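Local coordinates for protein allantoicase (Saccharomyces cerevisiae, PDB 1O59) that catalyses the hydrolysis of allantoate to (S)-ureidoglycolate and urea, letting yeast use purines as a secondary nitrogen source, at residues A103-F117 and G186-P199. Residues are numbered along the deposited sequence; the frame is centred on the assembly and turned at random.
Sequences AAAHIIGGEIDTAFF and GIARFRLYGRVVPP
Phe-117 lays one ring face over Gly-186, whose CA sits 3.6 Å from the ring centroid, only 4° off the normal: a CH-pi contact this close because Gly-186 lacks a side chain. With CG beside its backbone N (chi1 -61°), the ring turns back from the type II turn 114-117 and brings its edge to Ala-188. With an alanine here the ring would be lost, which would probably uncover Gly-186 CA and leave a gap beside Ala-188. Strands 105-113 and 186-196 run antiparallel, interrupted by two classic bulges. At one, Asp-113 O accepts from both Ala-188 N (2.7 Å) and Arg-189 N; at the other, Tyr-193 O takes Ile-108 N (2.9 Å) and, weakly, Gly-109 N. Ile-112, Phe-190, Leu-192 and Ile-107 share the apolar face: Ile-112 CD1 reaches Phe-190 CD1 obliquely at 3.4 Å, while Ile-107 and Leu-192 cross at about a right angle, CD1 to CD2 3.7 Å. Strand 176-182 of the second sheet packs on this face, as in a beta sandwich. On the other face Glu-111 stretches out, CG anti to its N, alongside the bent Arg-191, with their charged planes 85° apart. One water links Glu-111 OE1 to Tyr-193 OH; a second, 2.6 Å from OE1, links it to Arg-191 NE, while Arg-191 NH1 bonds Gln-62 O. Glu-111 OE2 forms a salt bridge with Arg-160, and Arg-189 NH1 one with Asp-81. The strand pair thus separates an oily face from a partly buried, water-bridged polar network, in which chiefly Arg-160 probably stabilises the Glu-111 carboxylate as an anion.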
loop_
_atom_site.group_PDB
_atom_site.type_symbol
_atom_site.label_atom_id
_atom_site.label_comp_id
_atom_site.label_asym_id
_atom_site.label_seq_id
_atom_site.Cartn_x
_atom_site.Cartn_y
_atom_site.Cartn_z
ATOM N N ALA A 103 10.908 -1.759 -5.762
ATOM C CA ALA A 103 12.323 -2.101 -5.911
ATOM C C ALA A 103 13.146 -2.055 -4.604
ATOM O O ALA A 103 14.124 -2.813 -4.470
ATOM C CB ALA A 103 12.947 -1.169 -6.928
ATOM N N ALA A 104 12.773 -1.144 -3.693
ATOM C CA ALA A 104 13.469 -0.907 -2.448
ATOM C C ALA A 104 12.725 0.148 -1.614
ATOM O O ALA A 104 11.991 0.982 -2.141
ATOM C CB ALA A 104 14.882 -0.449 -2.718
ATOM N N ALA A 105 12.914 0.120 -0.306
ATOM C CA ALA A 105 12.293 1.096 0.574
ATOM C C ALA A 105 13.009 1.236 1.930
ATOM O O ALA A 105 13.659 0.302 2.415
ATOM C CB ALA A 105 10.826 0.718 0.793
ATOM N N HIS A 106 12.857 2.414 2.527
ATOM C CA HIS A 106 13.188 2.668 3.935
ATOM C C HIS A 106 11.935 2.397 4.806
ATOM O O HIS A 106 10.855 2.888 4.493
ATOM C CB HIS A 106 13.624 4.121 4.099
ATOM C CG HIS A 106 14.905 4.470 3.402
ATOM N ND1 HIS A 106 14.942 4.996 2.130
ATOM C CD2 HIS A 106 16.191 4.413 3.815
ATOM C CE1 HIS A 106 16.197 5.238 1.785
ATOM N NE2 HIS A 106 16.974 4.888 2.791
ATOM N N ILE A 107 12.059 1.623 5.887
ATOM C CA ILE A 107 10.874 1.194 6.684
ATOM C C ILE A 107 10.541 2.113 7.846
ATOM O O ILE A 107 11.426 2.554 8.563
ATOM C CB ILE A 107 11.059 -0.250 7.207
ATOM C CG1 ILE A 107 11.400 -1.190 6.057
ATOM C CG2 ILE A 107 9.808 -0.734 7.915
ATOM C CD1 ILE A 107 10.340 -1.170 4.892
ATOM N N ILE A 108 9.254 2.410 8.016
ATOM C CA ILE A 108 8.792 3.272 9.114
ATOM C C ILE A 108 7.908 2.541 10.139
ATOM O O ILE A 108 7.924 2.855 11.330
ATOM C CB ILE A 108 8.049 4.535 8.562
ATOM C CG1 ILE A 108 7.482 5.365 9.719
ATOM C CG2 ILE A 108 6.947 4.182 7.558
ATOM C CD1 ILE A 108 8.578 5.924 10.655
ATOM N N GLY A 109 7.119 1.575 9.678
ATOM C CA GLY A 109 6.188 0.911 10.569
ATOM C C GLY A 109 5.464 -0.196 9.900
ATOM O O GLY A 109 5.888 -0.672 8.846
ATOM N N GLY A 110 4.360 -0.599 10.511
ATOM C CA GLY A 110 3.586 -1.716 9.986
ATOM C C GLY A 110 2.351 -2.060 10.773
ATOM O O GLY A 110 1.993 -1.381 11.737
ATOM N N GLU A 111 1.684 -3.111 10.321
ATOM C CA GLU A 111 0.541 -3.698 11.013
ATOM C C GLU A 111 0.661 -5.219 11.112
ATOM O O GLU A 111 0.947 -5.923 10.109
ATOM C CB GLU A 111 -0.801 -3.371 10.321
ATOM C CG GLU A 111 -1.991 -4.104 10.989
ATOM C CD GLU A 111 -3.372 -3.861 10.348
ATOM O OE1 GLU A 111 -3.542 -2.901 9.550
ATOM O OE2 GLU A 111 -4.310 -4.640 10.664
ATOM N N ILE A 112 0.385 -5.710 12.306
ATOM C CA ILE A 112 0.161 -7.123 12.534
ATOM C C ILE A 112 -1.267 -7.310 13.043
ATOM O O ILE A 112 -1.645 -6.785 14.104
ATOM C CB ILE A 112 1.201 -7.682 13.540
ATOM C CG1 ILE A 112 2.608 -7.774 12.884
ATOM C CG2 ILE A 112 0.762 -9.040 14.116
ATOM C CD1 ILE A 112 2.754 -8.915 11.878
ATOM N N ASP A 113 -2.055 -8.033 12.242
ATOM C CA ASP A 113 -3.435 -8.391 12.589
ATOM C C ASP A 113 -3.558 -9.898 12.924
ATOM O O ASP A 113 -3.399 -10.770 12.053
ATOM C CB ASP A 113 -4.367 -8.010 11.422
ATOM C CG ASP A 113 -5.876 -8.029 11.800
ATOM O OD1 ASP A 113 -6.269 -8.397 12.964
ATOM O OD2 ASP A 113 -6.743 -7.684 10.953
ATOM N N THR A 114 -3.857 -10.202 14.174
ATOM C CA THR A 114 -4.100 -11.581 14.607
ATOM C C THR A 114 -5.580 -11.956 14.555
ATOM O O THR A 114 -5.995 -12.872 15.240
ATOM C CB THR A 114 -3.567 -11.794 16.061
ATOM O OG1 THR A 114 -4.118 -10.816 16.949
ATOM C CG2 THR A 114 -2.074 -11.554 16.156
ATOM N N ALA A 115 -6.373 -11.254 13.748
ATOM C CA ALA A 115 -7.828 -11.493 13.632
ATOM C C ALA A 115 -8.255 -12.951 13.620
ATOM O O ALA A 115 -7.774 -13.759 12.802
ATOM C CB ALA A 115 -8.380 -10.806 12.388
ATOM N N PHE A 116 -9.175 -13.271 14.529
ATOM C CA PHE A 116 -9.772 -14.612 14.679
ATOM C C PHE A 116 -8.838 -15.683 15.256
ATOM O O PHE A 116 -9.258 -16.834 15.430
ATOM C CB PHE A 116 -10.411 -15.114 13.365
ATOM C CG PHE A 116 -11.373 -14.143 12.752
ATOM C CD1 PHE A 116 -12.552 -13.834 13.386
ATOM C CD2 PHE A 116 -11.074 -13.509 11.552
ATOM C CE1 PHE A 116 -13.426 -12.914 12.823
ATOM C CE2 PHE A 116 -11.931 -12.593 10.984
ATOM C CZ PHE A 116 -13.107 -12.299 11.609
ATOM N N PHE A 117 -7.577 -15.330 15.529
ATOM C CA PHE A 117 -6.703 -16.206 16.308
ATOM C C PHE A 117 -6.861 -15.736 17.744
ATOM O O PHE A 117 -6.257 -14.755 18.151
ATOM C CB PHE A 117 -5.267 -16.152 15.809
ATOM C CG PHE A 117 -5.121 -16.593 14.393
ATOM C CD1 PHE A 117 -5.234 -17.947 14.064
ATOM C CD2 PHE A 117 -4.910 -15.669 13.379
ATOM C CE1 PHE A 117 -5.103 -18.382 12.759
ATOM C CE2 PHE A 117 -4.780 -16.099 12.051
ATOM C CZ PHE A 117 -4.870 -17.467 11.747
ATOM N N GLY A 186 -0.771 -18.172 14.835
ATOM C CA GLY A 186 -1.473 -17.617 13.691
ATOM C C GLY A 186 -1.362 -16.110 13.605
ATOM O O GLY A 186 -1.324 -15.393 14.630
ATOM N N ILE A 187 -1.296 -15.645 12.365
ATOM C CA ILE A 187 -1.398 -14.242 12.046
ATOM C C ILE A 187 -2.263 -14.098 10.782
ATOM O O ILE A 187 -1.999 -14.733 9.762
ATOM C CB ILE A 187 0.001 -13.625 11.800
ATOM C CG1 ILE A 187 0.871 -13.668 13.082
ATOM C CG2 ILE A 187 -0.130 -12.170 11.298
ATOM C CD1 ILE A 187 2.346 -13.333 12.824
ATOM N N ALA A 188 -3.245 -13.206 10.854
ATOM C CA ALA A 188 -4.156 -12.946 9.745
ATOM C C ALA A 188 -3.485 -12.087 8.662
ATOM O O ALA A 188 -3.386 -12.523 7.500
ATOM C CB ALA A 188 -5.439 -12.285 10.267
ATOM N N ARG A 189 -2.990 -10.905 9.049
ATOM C CA ARG A 189 -2.399 -9.968 8.090
ATOM C C ARG A 189 -1.118 -9.361 8.553
ATOM O O ARG A 189 -0.938 -9.093 9.763
ATOM C CB ARG A 189 -3.347 -8.815 7.751
ATOM C CG ARG A 189 -4.576 -9.213 6.922
ATOM C CD ARG A 189 -4.263 -9.759 5.551
ATOM N NE ARG A 189 -5.507 -10.065 4.815
ATOM C CZ ARG A 189 -6.206 -11.192 4.928
ATOM N NH1 ARG A 189 -5.797 -12.195 5.693
ATOM N NH2 ARG A 189 -7.307 -11.335 4.219
ATOM N N PHE A 190 -0.243 -9.088 7.585
ATOM C CA PHE A 190 1.007 -8.345 7.853
ATOM C C PHE A 190 1.234 -7.242 6.828
ATOM O O PHE A 190 1.447 -7.522 5.653
ATOM C CB PHE A 190 2.190 -9.312 7.883
ATOM C CG PHE A 190 3.555 -8.657 8.057
ATOM C CD1 PHE A 190 3.746 -7.549 8.918
ATOM C CD2 PHE A 190 4.667 -9.184 7.392
ATOM C CE1 PHE A 190 5.008 -6.971 9.079
ATOM C CE2 PHE A 190 5.931 -8.627 7.575
ATOM C CZ PHE A 190 6.098 -7.516 8.419
ATOM N N ARG A 191 1.151 -5.992 7.276
ATOM C CA ARG A 191 1.453 -4.829 6.441
ATOM C C ARG A 191 2.789 -4.232 6.875
ATOM O O ARG A 191 3.021 -4.073 8.052
ATOM C CB ARG A 191 0.381 -3.744 6.639
ATOM C CG ARG A 191 -1.068 -4.202 6.607
ATOM C CD ARG A 191 -1.424 -5.026 5.396
ATOM N NE ARG A 191 -2.859 -5.331 5.251
ATOM C CZ ARG A 191 -3.330 -6.215 4.361
ATOM N NH1 ARG A 191 -2.478 -6.905 3.604
ATOM N NH2 ARG A 191 -4.636 -6.436 4.239
ATOM N N LEU A 192 3.659 -3.880 5.945
ATOM C CA LEU A 192 4.880 -3.166 6.313
ATOM C C LEU A 192 5.039 -1.860 5.508
ATOM O O LEU A 192 5.148 -1.875 4.270
ATOM C CB LEU A 192 6.127 -4.063 6.184
ATOM C CG LEU A 192 7.333 -3.482 6.935
ATOM C CD1 LEU A 192 7.231 -3.639 8.470
ATOM C CD2 LEU A 192 8.592 -4.100 6.432
ATOM N N TYR A 193 5.038 -0.733 6.226
ATOM C CA TYR A 193 5.061 0.580 5.578
ATOM C C TYR A 193 6.463 1.113 5.349
ATOM O O TYR A 193 7.263 1.217 6.305
ATOM C CB TYR A 193 4.174 1.609 6.343
ATOM C CG TYR A 193 2.755 1.106 6.412
ATOM C CD1 TYR A 193 1.990 1.019 5.251
ATOM C CD2 TYR A 193 2.198 0.652 7.611
ATOM C CE1 TYR A 193 0.696 0.521 5.272
ATOM C CE2 TYR A 193 0.911 0.151 7.641
ATOM C CZ TYR A 193 0.164 0.091 6.454
ATOM O OH TYR A 193 -1.101 -0.415 6.416
ATOM N N GLY A 194 6.750 1.476 4.099
ATOM C CA GLY A 194 8.044 2.085 3.786
ATOM C C GLY A 194 7.988 3.191 2.740
ATOM O O GLY A 194 7.065 3.259 1.952
ATOM N N ARG A 195 8.979 4.073 2.763
ATOM C CA ARG A 195 9.065 5.160 1.813
ATOM C C ARG A 195 9.805 4.533 0.661
ATOM O O ARG A 195 10.912 4.061 0.835
ATOM C CB ARG A 195 9.815 6.378 2.398
ATOM C CG ARG A 195 9.500 7.702 1.740
ATOM C CD ARG A 195 9.992 7.850 0.312
ATOM N NE ARG A 195 9.552 9.128 -0.244
ATOM C CZ ARG A 195 8.520 9.307 -1.059
ATOM N NH1 ARG A 195 7.798 8.291 -1.484
ATOM N NH2 ARG A 195 8.224 10.535 -1.462
ATOM N N VAL A 196 9.176 4.511 -0.510
ATOM C CA VAL A 196 9.735 3.848 -1.665
ATOM C C VAL A 196 10.892 4.653 -2.206
ATOM O O VAL A 196 10.847 5.878 -2.251
ATOM C CB VAL A 196 8.667 3.618 -2.780
ATOM C CG1 VAL A 196 9.299 3.009 -4.039
ATOM C CG2 VAL A 196 7.550 2.750 -2.276
ATOM N N VAL A 197 11.938 3.927 -2.583
ATOM C CA VAL A 197 13.054 4.460 -3.341
ATOM C C VAL A 197 12.824 4.179 -4.827
ATOM O O VAL A 197 12.829 3.007 -5.241
ATOM C CB VAL A 197 14.370 3.766 -2.950
ATOM C CG1 VAL A 197 15.542 4.373 -3.729
ATOM C CG2 VAL A 197 14.599 3.869 -1.439
ATOM N N PRO A 198 12.644 5.212 -5.644
ATOM C CA PRO A 198 12.509 4.975 -7.077
ATOM C C PRO A 198 13.838 4.394 -7.668
ATOM O O PRO A 198 14.957 4.744 -7.186
ATOM C CB PRO A 198 12.229 6.380 -7.645
ATOM C CG PRO A 198 12.848 7.350 -6.634
ATOM C CD PRO A 198 12.633 6.655 -5.303
ATOM N N PRO A 199 13.729 3.542 -8.703
ATOM C CA PRO A 199 14.916 2.942 -9.366
ATOM C C PRO A 199 15.520 3.847 -10.456
ATOM O O PRO A 199 16.366 4.703 -10.157
ATOM C CB PRO A 199 14.322 1.675 -10.008
ATOM C CG PRO A 199 12.932 2.148 -10.474
ATOM C CD PRO A 199 12.466 3.083 -9.336
HETATM O O HOH W 1 -2.236 -0.504 8.833
HETATM O O HOH W 2 -4.518 -3.316 7.211
#